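Local structure of Dbv8 protein (Nonomuraea, 4MFZ) at residues D150-T155 with E241-E246; L199-A204 with P211-H216; D231-A236 with G334-P339. The protein probably transfers a long acyl chain from acyl-CoA to the sugar amine of a glycopeptide antibiotic, as a GNAT-family N-acyltransferase. All blocks are in the same frame, centred on the assembly; numbering follows the deposited sequence.

Contact 1 (D150-T155 with E241-E246); sequences DIPEAT and ERHFPE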
loop_
_atom_site.group_PDB
_atom_site.type_symbol
_atom_site.label_atom_id
_atom_site.label_comp_id
_atom_site.label_asym_id
_atom_site.label_seq_id
_atom_site.Cartn_x
_atom_site.Cartn_y
_atom_site.Cartn_z
ATOM N N ASP A 150 5.885 -18.578 -11.430
ATOM C CA ASP A 150 6.745 -19.357 -10.537
ATOM C C ASP A 150 7.263 -18.570 -9.320
ATOM O O ASP A 150 8.362 -18.835 -8.830
ATOM C CB ASP A 150 7.890 -20.051 -11.318
ATOM C CG ASP A 150 7.369 -21.130 -12.266
ATOM O OD1 ASP A 150 6.677 -22.066 -11.789
ATOM O OD2 ASP A 150 7.624 -21.041 -13.494
ATOM N N ILE A 151 6.465 -17.616 -8.833
ATOM C CA ILE A 151 6.840 -16.881 -7.631
ATOM C C ILE A 151 6.915 -17.885 -6.496
ATOM O O ILE A 151 5.963 -18.607 -6.264
ATOM C CB ILE A 151 5.834 -15.762 -7.241
ATOM C CG1 ILE A 151 5.462 -14.889 -8.444
ATOM C CG2 ILE A 151 6.383 -14.932 -6.088
ATOM C CD1 ILE A 151 6.568 -14.010 -8.992
ATOM N N PRO A 152 8.042 -17.933 -5.775
ATOM C CA PRO A 152 8.096 -18.868 -4.640
ATOM C C PRO A 152 6.974 -18.627 -3.597
ATOM O O PRO A 152 6.554 -17.497 -3.393
ATOM C CB PRO A 152 9.480 -18.594 -4.033
ATOM C CG PRO A 152 10.281 -18.018 -5.167
ATOM C CD PRO A 152 9.284 -17.140 -5.892
ATOM N N GLU A 153 6.517 -19.689 -2.934
ATOM C CA GLU A 153 5.430 -19.582 -1.970
ATOM C C GLU A 153 5.732 -18.563 -0.846
ATOM O O GLU A 153 4.876 -17.761 -0.483
ATOM C CB GLU A 153 5.090 -20.974 -1.415
ATOM C CG GLU A 153 3.758 -21.073 -0.696
ATOM C CD GLU A 153 2.524 -20.912 -1.618
ATOM O OE1 GLU A 153 2.628 -20.914 -2.890
ATOM O OE2 GLU A 153 1.413 -20.790 -1.044
ATOM N N ALA A 154 6.956 -18.581 -0.327
ATOM C CA ALA A 154 7.379 -17.658 0.717
ATOM C C ALA A 154 7.290 -16.179 0.302
ATOM O O ALA A 154 6.889 -15.336 1.115
ATOM C CB ALA A 154 8.802 -17.972 1.169
ATOM N N THR A 155 7.678 -15.855 -0.925
ATOM C CA THR A 155 7.612 -14.451 -1.309
ATOM C C THR A 155 6.169 -13.973 -1.530
ATOM O O THR A 155 5.840 -12.851 -1.179
ATOM C CB THR A 155 8.667 -14.025 -2.373
ATOM O OG1 THR A 155 8.060 -13.589 -3.592
ATOM C CG2 THR A 155 9.718 -15.104 -2.577
ATOM N N GLU A 241 14.099 -10.530 -13.373
ATOM C CA GLU A 241 14.562 -11.139 -14.619
ATOM C C GLU A 241 14.076 -12.588 -14.703
ATOM O O GLU A 241 13.639 -13.056 -15.761
ATOM C CB GLU A 241 16.093 -11.063 -14.702
ATOM C CG GLU A 241 16.725 -11.944 -15.773
ATOM C CD GLU A 241 16.344 -11.548 -17.199
ATOM O OE1 GLU A 241 16.520 -12.401 -18.104
ATOM O OE2 GLU A 241 15.876 -10.403 -17.425
ATOM N N ARG A 242 14.156 -13.297 -13.586
ATOM C CA ARG A 242 13.631 -14.645 -13.532
ATOM C C ARG A 242 12.107 -14.684 -13.744
ATOM O O ARG A 242 11.604 -15.545 -14.477
ATOM C CB ARG A 242 14.001 -15.318 -12.207
ATOM C CG ARG A 242 13.434 -16.711 -12.050
ATOM C CD ARG A 242 13.738 -17.280 -10.675
ATOM N NE ARG A 242 15.106 -17.790 -10.578
ATOM C CZ ARG A 242 15.492 -18.997 -11.004
ATOM N NH1 ARG A 242 14.608 -19.823 -11.563
ATOM N NH2 ARG A 242 16.762 -19.385 -10.877
ATOM N N HIS A 243 11.373 -13.779 -13.099
ATOM C CA HIS A 243 9.906 -13.903 -13.075
ATOM C C HIS A 243 9.143 -12.962 -13.985
ATOM O O HIS A 243 7.987 -13.242 -14.320
ATOM C CB HIS A 243 9.373 -13.798 -11.660
ATOM C CG HIS A 243 9.978 -14.795 -10.706
ATOM N ND1 HIS A 243 9.672 -16.113 -10.738
ATOM C CD2 HIS A 243 10.890 -14.623 -9.653
ATOM C CE1 HIS A 243 10.352 -16.759 -9.763
ATOM N NE2 HIS A 243 11.101 -15.843 -9.097
ATOM N N PHE A 244 9.752 -11.830 -14.347
ATOM C CA PHE A 244 9.126 -10.826 -15.227
ATOM C C PHE A 244 10.121 -10.364 -16.281
ATOM O O PHE A 244 10.379 -9.164 -16.406
ATOM C CB PHE A 244 8.594 -9.638 -14.415
ATOM C CG PHE A 244 7.533 -10.037 -13.419
ATOM C CD1 PHE A 244 7.885 -10.515 -12.159
ATOM C CD2 PHE A 244 6.184 -9.986 -13.762
ATOM C CE1 PHE A 244 6.908 -10.921 -11.252
ATOM C CE2 PHE A 244 5.206 -10.385 -12.861
ATOM C CZ PHE A 244 5.565 -10.860 -11.614
ATOM N N PRO A 245 10.703 -11.323 -17.038
ATOM C CA PRO A 245 11.683 -10.934 -18.070
ATOM C C PRO A 245 11.176 -9.842 -19.020
ATOM O O PRO A 245 11.993 -9.067 -19.494
ATOM C CB PRO A 245 11.964 -12.245 -18.835
ATOM C CG PRO A 245 10.948 -13.248 -18.344
ATOM C CD PRO A 245 10.514 -12.786 -16.977
ATOM N N GLU A 246 9.854 -9.765 -19.257
ATOM C CA GLU A 246 9.247 -8.754 -20.161
ATOM C C GLU A 246 9.424 -7.337 -19.674
ATOM O O GLU A 246 9.380 -6.396 -20.472
ATOM C CB GLU A 246 7.722 -8.920 -20.338
ATOM C CG GLU A 246 7.085 -10.202 -19.858
ATOM C CD GLU A 246 6.952 -10.273 -18.348
ATOM O OE1 GLU A 246 6.383 -9.354 -17.714
ATOM O OE2 GLU A 246 7.416 -11.284 -17.802
#
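His243 and Ile151 make the tight half of this contact. The imidazole is sandwiched: Ile151 CD1 sits over one face, 4.3 Å from the ring centroid, and the aliphatic CG of the neighbouring Arg242 lies 3.8 Å above the plane on the opposite face. The same methyl of Ile151 also meets Phe244 CE1 at 3.8 Å, so one side chain serves two aromatic rings, and all three residues are buried. With chi1 at -48°, its CG1 stands anti to the carbonyl carbon and carries CD1 forward to both of them. Asp150 O approaches obliquely, 3.0 Å from His243 CE1, while ND1 of that ring is hydrogen-bonded to the backbone O of Arg149; these neighbours limit how far the imidazole can turn.

The solvent side is looser. Pro152 and Asp150 form an exposed margin that gives the histidine little cover, and the Asp150 carboxylate stays well clear, with OD2 6.0 Å from His243 ND1. Asp150 closes helix 130-148 in a Schellman motif and Pro152 occupies the N-cap position of helix 153-160, so the end of helix 226-243 is packed against the turn between two helices, while Phe244 leans onward to Phe145 of helix 130-148 and Tyr194 of strand 193-196.

Contact 2 (L199-A204 with P211-H216); sequences LQYNLA and PVLGLH. With MFK (decanoyl-CoA), chain B.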
loop_
_atom_site.group_PDB
_atom_site.type_symbol
_atom_site.label_atom_id
_atom_site.label_comp_id
_atom_site.label_asym_id
_atom_site.label_seq_id
_atom_site.Cartn_x
_atom_site.Cartn_y
_atom_site.Cartn_z
ATOM N N LEU A 199 12.403 -5.007 1.732
ATOM C CA LEU A 199 11.973 -3.938 0.833
ATOM C C LEU A 199 10.904 -4.415 -0.128
ATOM O O LEU A 199 10.837 -5.616 -0.429
ATOM C CB LEU A 199 13.183 -3.385 0.033
ATOM C CG LEU A 199 14.439 -2.926 0.784
ATOM C CD1 LEU A 199 15.446 -2.285 -0.180
ATOM C CD2 LEU A 199 14.154 -1.927 1.886
ATOM N N GLN A 200 10.097 -3.471 -0.618
ATOM C CA GLN A 200 9.049 -3.752 -1.622
ATOM C C GLN A 200 9.373 -3.083 -2.978
ATOM O O GLN A 200 9.950 -2.003 -3.034
ATOM C CB GLN A 200 7.673 -3.247 -1.160
ATOM C CG GLN A 200 6.971 -4.037 -0.045
ATOM C CD GLN A 200 5.745 -3.298 0.492
ATOM O OE1 GLN A 200 5.670 -2.071 0.421
ATOM N NE2 GLN A 200 4.796 -4.036 1.055
ATOM N N TYR A 201 9.004 -3.734 -4.069
ATOM C CA TYR A 201 9.315 -3.208 -5.387
ATOM C C TYR A 201 8.046 -3.301 -6.204
ATOM O O TYR A 201 7.409 -4.356 -6.210
ATOM C CB TYR A 201 10.388 -4.065 -6.061
ATOM C CG TYR A 201 11.660 -4.165 -5.269
ATOM C CD1 TYR A 201 11.836 -5.184 -4.319
ATOM C CD2 TYR A 201 12.687 -3.228 -5.450
ATOM C CE1 TYR A 201 13.005 -5.255 -3.562
ATOM C CE2 TYR A 201 13.864 -3.304 -4.709
ATOM C CZ TYR A 201 14.019 -4.316 -3.774
ATOM O OH TYR A 201 15.189 -4.366 -3.046
ATOM N N ASN A 202 7.680 -2.221 -6.889
ATOM C CA ASN A 202 6.581 -2.324 -7.837
ATOM C C ASN A 202 7.029 -2.128 -9.285
ATOM O O ASN A 202 7.895 -1.326 -9.575
ATOM C CB ASN A 202 5.411 -1.419 -7.478
ATOM C CG ASN A 202 5.727 0.033 -7.643
ATOM O OD1 ASN A 202 6.529 0.594 -6.885
ATOM N ND2 ASN A 202 5.062 0.678 -8.608
ATOM N N LEU A 203 6.435 -2.909 -10.165
ATOM C CA LEU A 203 6.775 -2.891 -11.560
ATOM C C LEU A 203 6.074 -1.685 -12.155
ATOM O O LEU A 203 4.870 -1.725 -12.350
ATOM C CB LEU A 203 6.258 -4.177 -12.201
ATOM C CG LEU A 203 6.884 -5.482 -11.696
ATOM C CD1 LEU A 203 5.852 -6.590 -11.620
ATOM C CD2 LEU A 203 8.060 -5.924 -12.570
ATOM N N ALA A 204 6.825 -0.626 -12.432
ATOM C CA ALA A 204 6.255 0.633 -12.922
ATOM C C ALA A 204 6.764 0.987 -14.329
ATOM O O ALA A 204 7.610 0.289 -14.879
ATOM C CB ALA A 204 6.573 1.758 -11.940
ATOM N N PRO A 211 10.596 0.976 -18.558
ATOM C CA PRO A 211 10.348 0.223 -17.320
ATOM C C PRO A 211 11.217 0.716 -16.146
ATOM O O PRO A 211 12.388 1.079 -16.336
ATOM C CB PRO A 211 10.707 -1.214 -17.705
ATOM C CG PRO A 211 11.547 -1.103 -18.954
ATOM C CD PRO A 211 11.008 0.099 -19.673
ATOM N N VAL A 212 10.633 0.768 -14.947
ATOM C CA VAL A 212 11.372 1.155 -13.734
ATOM C C VAL A 212 10.809 0.402 -12.510
ATOM O O VAL A 212 9.650 -0.025 -12.532
ATOM C CB VAL A 212 11.366 2.704 -13.543
ATOM C CG1 VAL A 212 9.983 3.264 -13.204
ATOM C CG2 VAL A 212 12.395 3.137 -12.512
ATOM N N LEU A 213 11.617 0.219 -11.463
ATOM C CA LEU A 213 11.118 -0.371 -10.223
ATOM C C LEU A 213 10.805 0.722 -9.221
ATOM O O LEU A 213 11.684 1.510 -8.889
ATOM C CB LEU A 213 12.129 -1.342 -9.595
ATOM C CG LEU A 213 12.481 -2.687 -10.247
ATOM C CD1 LEU A 213 13.326 -3.472 -9.258
ATOM C CD2 LEU A 213 11.257 -3.491 -10.662
ATOM N N GLY A 214 9.568 0.797 -8.741
ATOM C CA GLY A 214 9.272 1.708 -7.642
ATOM C C GLY A 214 9.747 1.003 -6.377
ATOM O O GLY A 214 9.424 -0.158 -6.180
ATOM N N LEU A 215 10.552 1.668 -5.558
ATOM C CA LEU A 215 11.075 1.047 -4.343
ATOM C C LEU A 215 10.353 1.661 -3.166
ATOM O O LEU A 215 10.203 2.868 -3.135
ATOM C CB LEU A 215 12.609 1.226 -4.228
ATOM C CG LEU A 215 13.334 0.418 -3.136
ATOM C CD1 LEU A 215 14.695 -0.086 -3.580
ATOM C CD2 LEU A 215 13.456 1.229 -1.855
ATOM N N HIS A 216 9.857 0.826 -2.236
ATOM C CA HIS A 216 9.132 1.288 -1.041
ATOM C C HIS A 216 9.624 0.582 0.210
ATOM O O HIS A 216 9.883 -0.641 0.192
ATOM C CB HIS A 216 7.625 1.101 -1.201
ATOM C CG HIS A 216 7.034 1.915 -2.335
ATOM N ND1 HIS A 216 6.235 2.987 -2.128
ATOM C CD2 HIS A 216 7.196 1.812 -3.731
ATOM C CE1 HIS A 216 5.873 3.525 -3.325
ATOM N NE2 HIS A 216 6.472 2.807 -4.305
HETATM C CCG MFK B . 17.834 4.927 3.198
HETATM C CCF MFK B . 18.152 4.695 1.722
HETATM C CCE MFK B . 16.862 4.493 0.958
HETATM C CCD MFK B . 16.272 5.848 0.656
HETATM C CCC MFK B . 15.344 5.703 -0.533
HETATM C CCB MFK B . 13.925 6.013 -0.121
HETATM C CCA MFK B . 13.112 6.200 -1.390
HETATM C CBZ MFK B . 12.086 5.080 -1.459
HETATM C CAK MFK B . 10.696 5.658 -1.280
HETATM C CAJ MFK B . 10.056 5.089 -0.006
HETATM O OAL MFK B . 10.278 3.937 0.381
HETATM S SAI MFK B . 8.983 6.217 0.798
HETATM C CAH MFK B . 8.472 5.283 2.302
HETATM C CAG MFK B . 9.591 5.193 3.346
HETATM N NAF MFK B . 9.080 4.349 4.439
HETATM C CAE MFK B . 8.964 4.783 5.707
HETATM O OAM MFK B . 9.312 5.898 6.090
HETATM C CAD MFK B . 8.390 3.746 6.696
HETATM C CAC MFK B . 8.530 4.263 8.142
HETATM N NAB MFK B . 9.941 4.565 8.457
HETATM C CAA MFK B . 10.667 3.648 9.114
HETATM O OAO MFK B . 10.205 2.551 9.464
HETATM C CAN MFK B . 12.112 4.033 9.461
HETATM O OAU MFK B . 12.329 5.450 9.269
HETATM C CAP MFK B . 13.167 3.206 8.693
HETATM C CAR MFK B . 12.953 3.369 7.196
HETATM C CAS MFK B . 13.106 1.717 9.021
HETATM C CAQ MFK B . 14.556 3.723 9.055
HETATM O OAT MFK B . 14.720 3.576 10.449
HETATM P PAV MFK B . 16.157 3.312 11.131
HETATM O OAX MFK B . 16.850 2.183 10.490
HETATM O OAW MFK B . 15.957 3.288 12.609
HETATM O OAY MFK B . 16.841 4.697 10.676
HETATM P PAZ MFK B . 18.138 5.401 11.307
HETATM O OBA MFK B . 18.590 6.465 10.233
HETATM O OBB MFK B . 19.237 4.467 11.630
HETATM O "O5'" MFK B . 17.582 6.339 12.491
HETATM C "C5'" MFK B . 18.402 7.181 13.269
HETATM C "C4'" MFK B . 17.513 7.824 14.340
HETATM O "O4'" MFK B . 16.167 8.228 13.873
HETATM C "C3'" MFK B . 17.231 6.856 15.464
HETATM O "O3'" MFK B . 17.074 7.627 16.656
HETATM P PBV MFK B . 17.815 7.126 18.008
HETATM O OBW MFK B . 16.940 5.872 18.422
HETATM O OBY MFK B . 17.590 8.353 19.050
HETATM O OBX MFK B . 19.196 6.673 17.857
HETATM C "C2'" MFK B . 15.899 6.251 15.013
HETATM O "O2'" MFK B . 15.171 5.632 16.056
HETATM C "C1'" MFK B . 15.152 7.463 14.542
HETATM N N9 MFK B . 14.082 7.094 13.578
HETATM C C8 MFK B . 14.251 6.731 12.302
HETATM N N7 MFK B . 13.039 6.495 11.780
HETATM C C5 MFK B . 12.120 6.769 12.718
HETATM C C4 MFK B . 12.777 7.134 13.824
HETATM N N3 MFK B . 12.104 7.506 14.923
HETATM C C2 MFK B . 10.627 7.432 15.070
HETATM N N1 MFK B . 10.022 7.008 13.791
HETATM C C6 MFK B . 10.771 6.717 12.718
HETATM N N6 MFK B . 10.169 6.350 11.589
#
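The ring of Tyr201 runs side by side with Leu215, its CE2 3.5 Å from Leu215 CD1, while Leu213 CD1 approaches CD2 of the same ring obliquely at 3.9 Å. The other flat group, the imidazole of His216, stands on the reverse side of the hairpin. It turns an edge to Gly214 O, which lies in the ring plane, and has the side-chain amide of Asn202 at its edge too; Trp184 of helix 182-192 brings a further ring against it. The amide of Gln200 is inclined 63° to this imidazole, and its NE2 is hydrogen-bonded to Gln162 OE1.

Between these two faces the backbones are stitched antiparallel. Asn202 and Gly214 exchange a pair of bonds, with Asn202 N 2.8 Å from Gly214 O; Gln200 and His216 exchange another, and Ala204 N is bonded to Val212 O.

Tyr201 and Leu203 meet Phe240 of helix 226-243, and Tyr201 OH is hydrogen-bonded to Ser232 OG; Leu213 and Leu215 line the same apolar face. At the far end the decanoyl-CoA carbonyl oxygen OAL lies 3.2 Å from His216 CA, and its chain atom CBZ 3.4 Å from Leu215 O. This is consistent with the GNAT fold, in which the acyl-CoA is held at the splay between two parallel strands, here 211-216 and 251-256, the likely beta4 and beta5 of the family.

Contact 3 (D231-A236 with G334-P339); sequences DSLRRA and GRIELP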
loop_
_atom_site.group_PDB
_atom_site.type_symbol
_atom_site.label_atom_id
_atom_site.label_comp_id
_atom_site.label_asym_id
_atom_site.label_seq_id
_atom_site.Cartn_x
_atom_site.Cartn_y
_atom_site.Cartn_z
ATOM N N ASP A 231 20.955 -6.923 1.152
ATOM C CA ASP A 231 20.535 -8.259 0.773
ATOM C C ASP A 231 19.276 -8.219 -0.141
ATOM O O ASP A 231 19.187 -8.976 -1.108
ATOM C CB ASP A 231 20.297 -9.146 1.993
ATOM C CG ASP A 231 20.124 -10.599 1.594
ATOM O OD1 ASP A 231 21.155 -11.265 1.343
ATOM O OD2 ASP A 231 18.955 -11.055 1.500
ATOM N N SER A 232 18.321 -7.345 0.186
ATOM C CA SER A 232 17.140 -7.141 -0.655
ATOM C C SER A 232 17.516 -6.526 -2.008
ATOM O O SER A 232 17.147 -7.056 -3.041
ATOM C CB SER A 232 16.111 -6.232 0.022
ATOM O OG SER A 232 14.970 -6.103 -0.849
ATOM N N LEU A 233 18.226 -5.401 -1.977
ATOM C CA LEU A 233 18.592 -4.675 -3.189
ATOM C C LEU A 233 19.334 -5.583 -4.199
ATOM O O LEU A 233 19.001 -5.572 -5.381
ATOM C CB LEU A 233 19.387 -3.414 -2.856
ATOM C CG LEU A 233 19.731 -2.500 -4.035
ATOM C CD1 LEU A 233 18.489 -1.863 -4.628
ATOM C CD2 LEU A 233 20.698 -1.415 -3.635
ATOM N N ARG A 234 20.278 -6.402 -3.734
ATOM C CA ARG A 234 20.945 -7.399 -4.634
ATOM C C ARG A 234 20.070 -8.481 -5.268
ATOM O O ARG A 234 20.401 -8.997 -6.351
ATOM C CB ARG A 234 22.161 -8.037 -3.945
ATOM C CG ARG A 234 23.364 -7.079 -3.854
ATOM C CD ARG A 234 24.684 -7.772 -3.510
ATOM N NE ARG A 234 24.519 -8.546 -2.281
ATOM C CZ ARG A 234 24.217 -9.849 -2.257
ATOM N NH1 ARG A 234 24.092 -10.526 -3.397
ATOM N NH2 ARG A 234 24.034 -10.473 -1.095
ATOM N N ARG A 235 18.969 -8.848 -4.603
ATOM C CA ARG A 235 18.041 -9.846 -5.115
ATOM C C ARG A 235 17.041 -9.304 -6.180
ATOM O O ARG A 235 16.442 -10.086 -6.920
ATOM C CB ARG A 235 17.218 -10.480 -3.960
ATOM C CG ARG A 235 17.939 -11.492 -3.062
ATOM C CD ARG A 235 17.100 -11.814 -1.807
ATOM N NE ARG A 235 15.813 -12.451 -2.136
ATOM C CZ ARG A 235 14.681 -12.351 -1.432
ATOM N NH1 ARG A 235 14.603 -11.610 -0.297
ATOM N NH2 ARG A 235 13.605 -13.007 -1.873
ATOM N N ALA A 236 16.846 -7.993 -6.225
ATOM C CA ALA A 236 15.793 -7.383 -7.060
ATOM C C ALA A 236 15.971 -7.707 -8.528
ATOM O O ALA A 236 15.115 -8.354 -9.105
ATOM C CB ALA A 236 15.721 -5.874 -6.852
ATOM N N GLY A 334 14.479 10.468 -6.026
ATOM C CA GLY A 334 15.815 9.944 -6.262
ATOM C C GLY A 334 15.757 8.720 -7.156
ATOM O O GLY A 334 14.676 8.195 -7.377
ATOM N N ARG A 335 16.914 8.282 -7.655
ATOM C CA ARG A 335 17.032 7.006 -8.382
ATOM C C ARG A 335 18.288 6.231 -7.973
ATOM O O ARG A 335 19.288 6.828 -7.604
ATOM C CB ARG A 335 17.164 7.211 -9.895
ATOM C CG ARG A 335 16.097 8.010 -10.612
ATOM C CD ARG A 335 16.584 8.305 -12.034
ATOM N NE ARG A 335 18.024 8.611 -12.027
ATOM C CZ ARG A 335 18.953 8.033 -12.787
ATOM N NH1 ARG A 335 18.620 7.116 -13.689
ATOM N NH2 ARG A 335 20.222 8.396 -12.655
ATOM N N ILE A 336 18.226 4.911 -8.113
ATOM C CA ILE A 336 19.397 4.033 -8.269
ATOM C C ILE A 336 19.528 3.531 -9.746
ATOM O O ILE A 336 18.513 3.409 -10.392
ATOM C CB ILE A 336 19.199 2.765 -7.395
ATOM C CG1 ILE A 336 18.928 3.098 -5.930
ATOM C CG2 ILE A 336 20.413 1.868 -7.477
ATOM C CD1 ILE A 336 18.344 1.919 -5.165
ATOM N N GLU A 337 20.748 3.185 -10.242
ATOM C CA GLU A 337 20.970 2.051 -11.263
ATOM C C GLU A 337 21.480 0.609 -10.743
ATOM O O GLU A 337 22.617 0.456 -10.253
ATOM C CB GLU A 337 21.786 2.493 -12.452
ATOM C CG GLU A 337 22.566 1.316 -13.061
ATOM C CD GLU A 337 22.375 1.153 -14.566
ATOM O OE1 GLU A 337 22.664 2.121 -15.297
ATOM O OE2 GLU A 337 21.948 0.050 -15.025
ATOM N N LEU A 338 20.646 -0.433 -10.893
ATOM C CA LEU A 338 20.629 -1.583 -9.957
ATOM C C LEU A 338 21.763 -2.600 -10.015
ATOM O O LEU A 338 22.233 -2.930 -11.106
ATOM C CB LEU A 338 19.303 -2.347 -10.028
ATOM C CG LEU A 338 18.052 -1.608 -9.594
ATOM C CD1 LEU A 338 16.839 -2.260 -10.240
ATOM C CD2 LEU A 338 17.953 -1.606 -8.081
ATOM N N PRO A 339 22.164 -3.129 -8.828
ATOM C CA PRO A 339 23.296 -4.063 -8.748
ATOM C C PRO A 339 22.919 -5.432 -9.277
ATOM O O PRO A 339 21.854 -6.020 -8.993
ATOM C CB PRO A 339 23.611 -4.126 -7.235
ATOM C CG PRO A 339 22.316 -3.812 -6.570
ATOM C CD PRO A 339 21.583 -2.855 -7.494
ATOM O OXT PRO A 339 23.694 -5.992 -10.040
HETATM O O HOH W 1 19.474 -5.659 -8.118
HETATM O O HOH W 2 22.260 -8.685 -8.182
#
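Leu233 projects from helix 226-243 onto the end of strand 330-337 and the chain terminus that follows it; this helix is the connection of a beta-alpha-beta crossover joining the parallel strands 211-216 and 251-256 of the GNAT sheet. Its isobutyl group is the bump. The hollow is made by Ile336, Leu338 and Pro339. Leu233 CD1 enters deepest, 3.5 Å from Leu338 CD2, and meets Ile336 CD1 at 3.8 Å, where the two side chains reach toward each other tip to tip. Leu338 crosses it at a slant instead. The pyrrolidine of Pro339 supplies the outer wall: its CG lies 3.9 Å from Leu233 CG, the ring set about at a right angle to the leucine. A chi1 of -175° places CG of Leu233 opposite the backbone N, which carries CD1 into the hollow and leaves CD2 alongside Pro339.

Toward solvent the fit becomes shallow. The CG of Arg234 only skirts the proline ring, 4.4 Å from Pro339 CG, and its guanidinium leads away to a long salt bridge with Asp231. Arg237 of the same helix holds Leu338 O by a hydrogen bond, adding a polar tie beside the apolar one.

Two waters link the terminal carboxylate to the helix. One donates both to Leu233 O and to Pro339 O, the latter at 2.6 Å; a second donates to Arg234 O and, at 2.8 Å, to that same Pro339 O.

All three contacts bury apolar groups, yet they differ in chemistry. Contact 2 is a backbone-bonded ladder that reaches the acyl-CoA; its centre is about 12 Å from the centre of the chain, those of the other two about 20 Å. Contacts 1 and 3, both partly exposed, have no direct hydrogen bond across their segments; side-chain packing carries both, with waters added in contact 3. Those two share helix 226-243: its end meets the N-terminal domain in contact 1, its middle the chain terminus in contact 3. Contact 2 packs on that helix through Tyr201 CE2, 3.8 Å from Ala236 CB, and touches contact 1 through Leu203 CD1, 4.0 Å from Phe244 CD2.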